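Local coordinates for protein N-acetyl-beta-D glucosaminidase (Rhizomucor miehei CAU432, PDB 4ZM6) that probably hydrolyses beta-N-acetylglucosaminides through a family 3 glycosidase domain and carries a GCN5-related glucosamine N-acetyltransferase region that binds acetyl-CoA, at residues S92-P97 with E358-L363; N684-L689 with Y853-F858; V743-Y748 with H776-D781; L767-T772 with K824-T829. All coordinates share one frame; numbering follows the deposited sequence.

How the contacts relate
Contact 1 joins a loop of the glycosidase domain to helix 357-368; contacts 2, 3 and 4 lie in the acetyltransferase regions. Acetyl-CoA lies near contacts 1 and 2: the side chain of Leu363 in contact 1 is about 9 Å from the ligand and that of Tyr853 in contact 2 about 8 Å, although the centres of the two are about 31 Å apart. Contacts 3 and 4 lie away from the ligand site. Their centres are about 14 Å apart, and they meet where Arg779 NH2 comes within 2.9 Å of Leu769 O, probably as a hydrogen bond. Their segments alternate in sequence and all fall between those of contact 2, whose centre is about 25 Å from each.

Contact 1. Residues S92-P97 with E358-L363; sequences SGTYLP and EAHATL
Thr94 meets His360 with both of its branches. The hydroxyl oxygen OG1 lies at the edge of the imidazole, close to the ring plane, and is 3.5 Å from His360 CB. The methyl CG2, which stands anti to the backbone N of Thr94 (chi1 of -51° for OG1), instead approaches the carbonyl, with CG2 3.5 Å from His360 O. One turn of helix further on, the contact becomes apolar: Leu96 CD2 faces Leu363 CD2 at 4.1 Å, the two side chains crossing at about a right angle, while the same Leu96 methyl also lies 3.8 Å from His360 O. No hydrogen bond joins the two segments directly. Their polar link runs through a second-shell residue, Glu121, whose OE2 is hydrogen-bonded to both Thr94 OG1 and His360 ND1 and thereby holds the hydroxyl beside the imidazole. A further bond, from Tyr95 O to Ser364 OG, ties the loop to the next turn. The loop between strand 76-79 and helix 99-105, part of the TIM-barrel N-terminal domain of the family 3 glycosidase, is thus packed against helix 357-368, with Val114, Ala117 and Ile118 of helix 108-125 meeting Leu96.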
# COMPACT_ATOMS: atom_id res chain seq x y z
N SER A 92 11.57 31.52 -24.94
CA SER A 92 11.23 32.50 -23.92
C SER A 92 11.58 31.99 -22.52
O SER A 92 11.97 32.77 -21.66
CB SER A 92 9.74 32.84 -24.00
OG SER A 92 9.32 33.01 -25.34
N GLY A 93 11.43 30.68 -22.32
CA GLY A 93 11.72 30.03 -21.04
C GLY A 93 12.69 28.87 -21.17
O GLY A 93 13.02 28.45 -22.27
N THR A 94 13.13 28.35 -20.03
CA THR A 94 14.17 27.33 -20.01
C THR A 94 13.65 25.96 -20.46
O THR A 94 12.51 25.60 -20.19
CB THR A 94 14.76 27.19 -18.59
OG1 THR A 94 15.14 28.49 -18.11
CG2 THR A 94 15.97 26.26 -18.58
N TYR A 95 14.50 25.21 -21.16
CA TYR A 95 14.25 23.79 -21.42
C TYR A 95 14.58 22.99 -20.16
O TYR A 95 15.74 22.89 -19.77
CB TYR A 95 15.12 23.27 -22.58
CG TYR A 95 14.69 23.73 -23.95
CD1 TYR A 95 13.60 23.16 -24.58
CD2 TYR A 95 15.38 24.74 -24.62
CE1 TYR A 95 13.19 23.57 -25.84
CE2 TYR A 95 14.98 25.16 -25.88
CZ TYR A 95 13.89 24.58 -26.48
OH TYR A 95 13.48 24.99 -27.73
N LEU A 96 13.56 22.42 -19.53
CA LEU A 96 13.78 21.50 -18.42
C LEU A 96 13.14 20.15 -18.76
O LEU A 96 12.17 20.10 -19.52
CB LEU A 96 13.20 22.07 -17.11
CG LEU A 96 13.86 23.36 -16.62
CD1 LEU A 96 12.95 24.07 -15.62
CD2 LEU A 96 15.23 23.11 -16.03
N PRO A 97 13.68 19.06 -18.20
CA PRO A 97 13.24 17.70 -18.55
C PRO A 97 11.73 17.48 -18.52
O PRO A 97 11.07 17.82 -17.54
CB PRO A 97 13.91 16.84 -17.48
CG PRO A 97 15.14 17.59 -17.12
CD PRO A 97 14.77 19.04 -17.20
N GLU A 358 18.92 32.49 -15.13
CA GLU A 358 20.29 32.02 -14.95
C GLU A 358 20.33 30.76 -14.09
O GLU A 358 20.99 29.78 -14.45
CB GLU A 358 21.16 33.12 -14.32
CG GLU A 358 22.66 32.84 -14.38
CD GLU A 358 23.49 33.75 -13.49
OE1 GLU A 358 23.14 33.92 -12.30
OE2 GLU A 358 24.51 34.30 -13.97
N ALA A 359 19.63 30.79 -12.96
CA ALA A 359 19.58 29.65 -12.04
C ALA A 359 18.93 28.44 -12.70
O ALA A 359 19.40 27.31 -12.54
CB ALA A 359 18.84 30.03 -10.77
N HIS A 360 17.84 28.68 -13.43
CA HIS A 360 17.13 27.62 -14.15
C HIS A 360 17.98 27.04 -15.27
O HIS A 360 17.85 25.86 -15.60
CB HIS A 360 15.81 28.14 -14.72
CG HIS A 360 14.85 28.66 -13.69
ND1 HIS A 360 13.68 29.31 -14.02
CD2 HIS A 360 14.91 28.64 -12.34
CE1 HIS A 360 13.05 29.65 -12.91
NE2 HIS A 360 13.77 29.26 -11.88
N ALA A 361 18.83 27.87 -15.87
CA ALA A 361 19.73 27.40 -16.91
C ALA A 361 20.71 26.40 -16.35
O ALA A 361 20.97 25.38 -16.99
CB ALA A 361 20.48 28.57 -17.55
N THR A 362 21.24 26.66 -15.16
CA THR A 362 22.24 25.75 -14.57
C THR A 362 21.58 24.50 -14.00
O THR A 362 22.23 23.46 -13.86
CB THR A 362 23.12 26.42 -13.49
OG1 THR A 362 22.44 26.40 -12.23
CG2 THR A 362 23.50 27.86 -13.87
N LEU A 363 20.29 24.59 -13.69
CA LEU A 363 19.51 23.42 -13.30
C LEU A 363 19.39 22.48 -14.49
O LEU A 363 19.60 21.28 -14.36
CB LEU A 363 18.12 23.83 -12.79
CG LEU A 363 17.20 22.72 -12.25
CD1 LEU A 363 17.79 22.08 -11.00
CD2 LEU A 363 15.81 23.25 -11.98

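Contact 2. Residues N684-L689 with Y853-F858; sequences NLVHDL and YRLGHF
Tyr853 and Asp688 are brought together by similar first torsions: in each, CG stands anti to the carbonyl carbon, with chi1 of -43° for the tyrosine and -78° for the aspartate. The phenol then runs along the neighbouring strand, and Tyr853 OH donates to Asp688 OD2 at 2.6 Å. The hydroxyl comes from above the carboxylate plane, while the carboxylate sits at the edge of the ring. Asp688 has further partners, since Tyr832 OH also bonds OD2 and the backbone N of Trp835 bonds OD1. At the backbone, Val686 and Tyr853 form an antiparallel hydrogen-bonded pair, with Val686 N to Tyr853 O at 2.7 Å and Tyr853 N to Val686 O at 2.6 Å. Farther along, Leu685 CD2 rests over one face of the Arg854 guanidinium, 3.8 Å from NH2, while Arg854 NH1 is bonded to the carbonyl of Asp682. Val686 CG2 packs on Leu855 CG at 4.2 Å. Strand 686-692, from the first acetyltransferase region, runs antiparallel between strands 830-836 and 847-857 of the second, so the two regions share one sheet; helix 839-843 packs on Leu689.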
# COMPACT_ATOMS: atom_id res chain seq x y z
N ASN A 684 22.83 32.81 8.97
CA ASN A 684 23.54 32.77 10.25
C ASN A 684 23.57 31.36 10.83
O ASN A 684 22.82 30.48 10.40
CB ASN A 684 22.89 33.72 11.26
CG ASN A 684 21.43 33.38 11.52
OD1 ASN A 684 21.11 32.64 12.45
ND2 ASN A 684 20.53 33.91 10.69
N LEU A 685 24.45 31.14 11.80
CA LEU A 685 24.59 29.85 12.46
C LEU A 685 23.78 29.79 13.75
O LEU A 685 23.20 30.79 14.20
CB LEU A 685 26.06 29.54 12.76
CG LEU A 685 26.97 29.27 11.56
CD1 LEU A 685 28.37 28.92 12.03
CD2 LEU A 685 26.43 28.16 10.66
N VAL A 686 23.73 28.59 14.33
CA VAL A 686 23.05 28.31 15.58
C VAL A 686 23.99 27.40 16.37
O VAL A 686 24.69 26.59 15.77
CB VAL A 686 21.67 27.66 15.31
CG1 VAL A 686 21.34 26.56 16.31
CG2 VAL A 686 20.58 28.72 15.30
N HIS A 687 24.01 27.54 17.69
CA HIS A 687 25.07 26.95 18.52
C HIS A 687 24.59 26.07 19.67
O HIS A 687 23.54 26.32 20.27
CB HIS A 687 25.94 28.05 19.10
CG HIS A 687 26.34 29.09 18.10
ND1 HIS A 687 27.43 28.95 17.27
CD2 HIS A 687 25.79 30.29 17.79
CE1 HIS A 687 27.54 30.02 16.50
NE2 HIS A 687 26.55 30.84 16.80
N ASP A 688 25.38 25.04 19.96
CA ASP A 688 25.33 24.32 21.23
C ASP A 688 26.48 24.84 22.09
O ASP A 688 27.60 25.01 21.60
CB ASP A 688 25.51 22.81 21.03
CG ASP A 688 24.25 22.12 20.52
OD1 ASP A 688 23.20 22.77 20.37
OD2 ASP A 688 24.31 20.90 20.26
N LEU A 689 26.21 25.09 23.37
CA LEU A 689 27.22 25.59 24.31
C LEU A 689 27.67 24.51 25.29
O LEU A 689 26.92 23.59 25.58
CB LEU A 689 26.67 26.78 25.09
CG LEU A 689 25.95 27.86 24.30
CD1 LEU A 689 25.53 28.99 25.22
CD2 LEU A 689 26.81 28.40 23.17
N TYR A 853 25.69 24.82 14.10
CA TYR A 853 24.86 24.24 13.05
C TYR A 853 24.23 25.33 12.19
O TYR A 853 23.99 26.43 12.67
CB TYR A 853 23.74 23.38 13.65
CG TYR A 853 24.17 22.49 14.79
CD1 TYR A 853 24.15 22.96 16.09
CD2 TYR A 853 24.58 21.18 14.57
CE1 TYR A 853 24.53 22.16 17.15
CE2 TYR A 853 24.97 20.37 15.62
CZ TYR A 853 24.95 20.87 16.91
OH TYR A 853 25.33 20.08 17.97
N ARG A 854 23.94 25.01 10.94
CA ARG A 854 23.16 25.90 10.08
C ARG A 854 21.81 25.27 9.83
O ARG A 854 21.72 24.17 9.28
CB ARG A 854 23.87 26.12 8.75
CG ARG A 854 23.13 27.05 7.79
CD ARG A 854 23.84 27.15 6.45
NE ARG A 854 25.24 27.51 6.62
CZ ARG A 854 25.68 28.74 6.88
NH1 ARG A 854 24.83 29.75 7.02
NH2 ARG A 854 26.99 28.95 7.02
N LEU A 855 20.75 25.97 10.23
CA LEU A 855 19.40 25.46 10.05
C LEU A 855 19.03 25.46 8.57
O LEU A 855 19.62 26.20 7.78
CB LEU A 855 18.39 26.29 10.84
CG LEU A 855 18.62 26.42 12.34
CD1 LEU A 855 17.38 27.01 13.01
CD2 LEU A 855 18.99 25.08 12.97
N GLY A 856 18.06 24.62 8.23
CA GLY A 856 17.51 24.56 6.88
C GLY A 856 16.04 24.24 6.99
O GLY A 856 15.62 23.53 7.91
N HIS A 857 15.24 24.76 6.06
CA HIS A 857 13.80 24.52 6.05
C HIS A 857 13.30 24.51 4.62
O HIS A 857 14.07 24.76 3.69
CB HIS A 857 13.07 25.59 6.87
CG HIS A 857 13.00 26.92 6.18
ND1 HIS A 857 14.01 27.86 6.27
CD2 HIS A 857 12.05 27.46 5.39
CE1 HIS A 857 13.68 28.92 5.57
NE2 HIS A 857 12.49 28.71 5.02
N PHE A 858 12.02 24.21 4.45
CA PHE A 858 11.41 24.14 3.11
C PHE A 858 9.88 24.19 3.21
O PHE A 858 9.28 23.62 4.12
CB PHE A 858 11.84 22.87 2.37
CG PHE A 858 11.33 22.78 0.96
CD1 PHE A 858 11.97 23.45 -0.08
CD2 PHE A 858 10.19 22.03 0.66
CE1 PHE A 858 11.49 23.38 -1.38
CE2 PHE A 858 9.71 21.95 -0.64
CZ PHE A 858 10.36 22.63 -1.66
OXT PHE A 858 9.22 24.79 2.37

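Contact 3. Residues V743-Y748 with H776-D781; sequences VELGDY and HEYRSD
Leu745 reaches from the last turn of its helix onto His776 and the turn that begins there. Its CB lies over the imidazole face toward the rim, 4.0 Å from His776 CG, and its CG is 4.1 Å from His776 ND1. CD2 stays over the ring in a CH-pi contact, 4.1 Å from the His776 centroid, and also lies at the edge of the Tyr778 ring. CD1 touches His776 ND1 at 3.7 Å as well as Tyr778 CB at 4.1 Å and Arg779 CD at 4.0 Å. Two residues on, past the Schellman motif at Gly746, Asp747 supplies the polar half. Its OD2 takes a nearly straight bond (174°) from His776 N on the syn lone pair, at 2.8 Å, and a salt-bridge bond from Arg779 NH1 at 2.6 Å that arrives from above the carboxylate plane; these donors belong to the first and last residues of a type I turn. Arg779, bent at chi2 and chi3, also grips Asp781 side-on through NE and NH2, and its NH1 has a second carboxylate partner in Asp750. The contact joins the C-terminal end of helix 736-745 to the loop between strands 763-771 and 794-802, with Leu574 of helix 569-577 touching Tyr778.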
# COMPACT_ATOMS: atom_id res chain seq x y z
N VAL A 743 6.58 16.02 31.85
CA VAL A 743 5.58 15.73 32.87
C VAL A 743 5.00 14.33 32.70
O VAL A 743 4.76 13.64 33.70
CB VAL A 743 4.45 16.79 32.90
CG1 VAL A 743 3.25 16.30 33.69
CG2 VAL A 743 4.98 18.09 33.48
N GLU A 744 4.80 13.89 31.46
CA GLU A 744 4.28 12.54 31.20
C GLU A 744 5.22 11.49 31.77
O GLU A 744 4.76 10.47 32.28
CB GLU A 744 4.06 12.32 29.70
CG GLU A 744 3.25 11.08 29.34
CD GLU A 744 4.07 9.81 29.30
OE1 GLU A 744 5.25 9.85 28.87
OE2 GLU A 744 3.55 8.75 29.72
N LEU A 745 6.53 11.75 31.70
CA LEU A 745 7.55 10.88 32.28
C LEU A 745 7.77 11.05 33.80
O LEU A 745 8.49 10.27 34.41
CB LEU A 745 8.89 11.10 31.58
CG LEU A 745 9.01 10.80 30.09
CD1 LEU A 745 10.45 11.02 29.64
CD2 LEU A 745 8.58 9.38 29.76
N GLY A 746 7.17 12.09 34.39
CA GLY A 746 7.31 12.36 35.82
C GLY A 746 8.61 13.03 36.22
O GLY A 746 9.04 12.94 37.37
N ASP A 747 9.24 13.74 35.29
CA ASP A 747 10.49 14.45 35.58
C ASP A 747 10.20 15.85 36.11
O ASP A 747 10.62 16.86 35.53
CB ASP A 747 11.40 14.50 34.35
CG ASP A 747 12.44 13.41 34.35
OD1 ASP A 747 12.65 12.80 35.41
OD2 ASP A 747 13.05 13.17 33.29
N TYR A 748 9.50 15.89 37.25
CA TYR A 748 9.16 17.15 37.90
C TYR A 748 10.38 17.82 38.53
O TYR A 748 10.41 19.05 38.67
CB TYR A 748 8.10 16.93 38.97
CG TYR A 748 6.71 16.75 38.42
CD1 TYR A 748 5.89 17.84 38.17
CD2 TYR A 748 6.19 15.48 38.18
CE1 TYR A 748 4.61 17.69 37.68
CE2 TYR A 748 4.90 15.31 37.69
CZ TYR A 748 4.12 16.42 37.44
OH TYR A 748 2.84 16.28 36.96
N HIS A 776 14.71 10.98 33.44
CA HIS A 776 14.15 9.71 32.96
C HIS A 776 14.97 9.17 31.81
O HIS A 776 15.55 9.93 31.05
CB HIS A 776 12.69 9.91 32.53
CG HIS A 776 11.90 8.64 32.45
ND1 HIS A 776 11.68 7.96 31.27
CD2 HIS A 776 11.24 7.94 33.41
CE1 HIS A 776 10.94 6.90 31.50
NE2 HIS A 776 10.66 6.86 32.79
N GLU A 777 15.01 7.85 31.67
CA GLU A 777 15.83 7.20 30.63
C GLU A 777 15.40 7.55 29.19
O GLU A 777 16.20 7.44 28.27
CB GLU A 777 15.87 5.68 30.82
CG GLU A 777 14.54 4.97 30.57
CD GLU A 777 14.63 3.46 30.63
OE1 GLU A 777 15.76 2.92 30.80
OE2 GLU A 777 13.57 2.80 30.51
N TYR A 778 14.14 7.97 29.02
CA TYR A 778 13.63 8.39 27.71
C TYR A 778 13.81 9.88 27.43
O TYR A 778 13.22 10.41 26.49
CB TYR A 778 12.15 8.00 27.53
CG TYR A 778 11.88 6.50 27.58
CD1 TYR A 778 12.83 5.57 27.17
CD2 TYR A 778 10.65 6.01 28.02
CE1 TYR A 778 12.59 4.21 27.22
CE2 TYR A 778 10.39 4.65 28.07
CZ TYR A 778 11.37 3.76 27.66
OH TYR A 778 11.15 2.40 27.69
N ARG A 779 14.63 10.56 28.23
CA ARG A 779 14.98 11.94 27.95
C ARG A 779 16.18 11.96 27.01
O ARG A 779 17.22 11.37 27.30
CB ARG A 779 15.29 12.70 29.24
CG ARG A 779 14.10 12.84 30.17
CD ARG A 779 13.15 13.95 29.72
NE ARG A 779 13.77 15.27 29.79
CZ ARG A 779 13.98 15.96 30.92
NH1 ARG A 779 13.65 15.46 32.11
NH2 ARG A 779 14.56 17.15 30.86
N SER A 780 16.02 12.64 25.88
CA SER A 780 17.06 12.74 24.87
C SER A 780 17.67 14.15 24.83
O SER A 780 18.36 14.49 23.87
CB SER A 780 16.49 12.37 23.50
OG SER A 780 15.24 13.00 23.28
N ASP A 781 17.42 14.94 25.88
CA ASP A 781 18.01 16.29 26.02
C ASP A 781 19.51 16.24 25.76
O ASP A 781 20.05 17.00 24.94
CB ASP A 781 17.78 16.87 27.43
CG ASP A 781 16.30 17.03 27.78
OD1 ASP A 781 15.50 16.14 27.42
OD2 ASP A 781 15.95 18.03 28.43

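Contact 4. Residues L767-T772 with K824-T829; sequences LILNTT and KQRGVT
Thr771 and Val828 mark the closest backbone approach, their CA atoms 7.5 Å apart, where the end of an extended strand passes the residues that follow a helix. The strand runs through 767-771, whereas helix 811-825 stops just before Arg826. Gly827, with a positive phi of 90°, closes a Schellman motif in which its N bonds back to the carbonyl of Lys824. The chain then turns so that Val828 and Arg826 both direct their side chains at the strand. Helix 811-825 is the connection of a beta-alpha-beta unit between the parallel strands 794-802 and 830-836, an element of the GCN5-related acetyltransferase fold, and strand 763-771 lies antiparallel beside 794-802. Arg826, extended from CG to NE, reaches the strand: NH1 donates to Thr771 OG1 at 2.8 Å with an N-H...O angle of 160°, and the oxygen lies in the guanidinium plane. Leu769 CD1 sits over one face of the same group, 4.1 Å from NH2 and offset toward the rim. The charge is answered by Asp750, whose OD1 forms a salt bridge with Arg826 NH1. Thr771 meets Arg826 with its hydroxyl and Val828 with its methyl. Its OG1 stands beside its own backbone N (chi1 -57°), facing the arginine and giving a weak bond to Asn770 O, while its methyl CG2 packs on Val828 CG2 at 3.6 Å. Leu822 and Leu823 of helix 811-825 touch Leu769 and Thr771 respectively.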
# COMPACT_ATOMS: atom_id res chain seq x y z
N LEU A 767 12.51 27.10 33.44
CA LEU A 767 13.41 26.38 32.53
C LEU A 767 13.40 24.89 32.81
O LEU A 767 12.86 24.45 33.83
CB LEU A 767 14.84 26.93 32.61
CG LEU A 767 15.62 26.75 33.91
CD1 LEU A 767 16.11 25.32 34.11
CD2 LEU A 767 16.80 27.71 33.94
N ILE A 768 14.00 24.13 31.91
CA ILE A 768 14.02 22.67 31.97
C ILE A 768 15.44 22.17 32.18
O ILE A 768 16.28 22.30 31.29
CB ILE A 768 13.48 22.03 30.67
CG1 ILE A 768 11.99 22.33 30.51
CG2 ILE A 768 13.70 20.52 30.68
CD1 ILE A 768 11.47 22.04 29.12
N LEU A 769 15.70 21.60 33.35
CA LEU A 769 16.97 20.95 33.64
C LEU A 769 17.01 19.57 33.02
O LEU A 769 15.99 19.00 32.63
CB LEU A 769 17.20 20.80 35.14
CG LEU A 769 17.48 22.04 35.98
CD1 LEU A 769 17.48 21.68 37.45
CD2 LEU A 769 18.81 22.66 35.57
N ASN A 770 18.23 19.03 32.93
CA ASN A 770 18.44 17.63 32.65
C ASN A 770 19.77 17.22 33.26
O ASN A 770 20.69 18.04 33.34
CB ASN A 770 18.41 17.36 31.15
CG ASN A 770 19.70 17.76 30.45
OD1 ASN A 770 19.79 18.85 29.88
ND2 ASN A 770 20.71 16.90 30.51
N THR A 771 19.88 15.96 33.68
CA THR A 771 21.12 15.45 34.23
C THR A 771 21.23 13.95 33.96
O THR A 771 20.31 13.19 34.24
CB THR A 771 21.21 15.67 35.75
OG1 THR A 771 21.08 17.07 36.05
CG2 THR A 771 22.53 15.17 36.30
N THR A 772 22.38 13.55 33.43
CA THR A 772 22.66 12.15 33.17
C THR A 772 22.49 11.29 34.42
O THR A 772 23.03 11.61 35.48
CB THR A 772 24.09 11.99 32.64
OG1 THR A 772 24.29 12.90 31.54
CG2 THR A 772 24.37 10.56 32.19
N LYS A 824 25.56 21.76 39.54
CA LYS A 824 26.77 21.54 40.36
C LYS A 824 26.45 20.69 41.59
O LYS A 824 27.23 19.80 41.95
CB LYS A 824 27.42 22.86 40.78
N GLN A 825 25.31 20.94 42.23
CA GLN A 825 24.87 20.15 43.39
C GLN A 825 24.77 18.67 43.02
O GLN A 825 25.22 17.80 43.77
CB GLN A 825 23.52 20.63 43.92
CG GLN A 825 23.49 22.04 44.48
CD GLN A 825 24.14 22.15 45.85
OE1 GLN A 825 23.45 22.18 46.87
NE2 GLN A 825 25.47 22.22 45.88
N ARG A 826 24.20 18.40 41.84
CA ARG A 826 24.04 17.03 41.34
C ARG A 826 25.34 16.37 40.87
O ARG A 826 25.32 15.24 40.38
CB ARG A 826 23.03 17.01 40.18
CG ARG A 826 21.62 17.40 40.56
CD ARG A 826 20.78 17.58 39.31
NE ARG A 826 19.36 17.79 39.59
CZ ARG A 826 18.39 17.71 38.67
NH1 ARG A 826 18.67 17.42 37.40
NH2 ARG A 826 17.13 17.92 39.03
N GLY A 827 26.47 17.06 41.01
CA GLY A 827 27.77 16.50 40.66
C GLY A 827 28.18 16.74 39.22
O GLY A 827 29.21 16.25 38.78
N VAL A 828 27.39 17.53 38.48
CA VAL A 828 27.64 17.76 37.07
C VAL A 828 28.88 18.63 36.90
O VAL A 828 28.96 19.72 37.46
CB VAL A 828 26.45 18.48 36.40
CG1 VAL A 828 26.80 18.88 34.97
CG2 VAL A 828 25.21 17.59 36.43
N THR A 829 29.83 18.13 36.13
CA THR A 829 31.05 18.87 35.80
C THR A 829 30.98 19.57 34.43
O THR A 829 31.62 20.61 34.24
CB THR A 829 32.29 17.95 35.84
OG1 THR A 829 32.10 16.83 34.96
CG2 THR A 829 32.53 17.42 37.24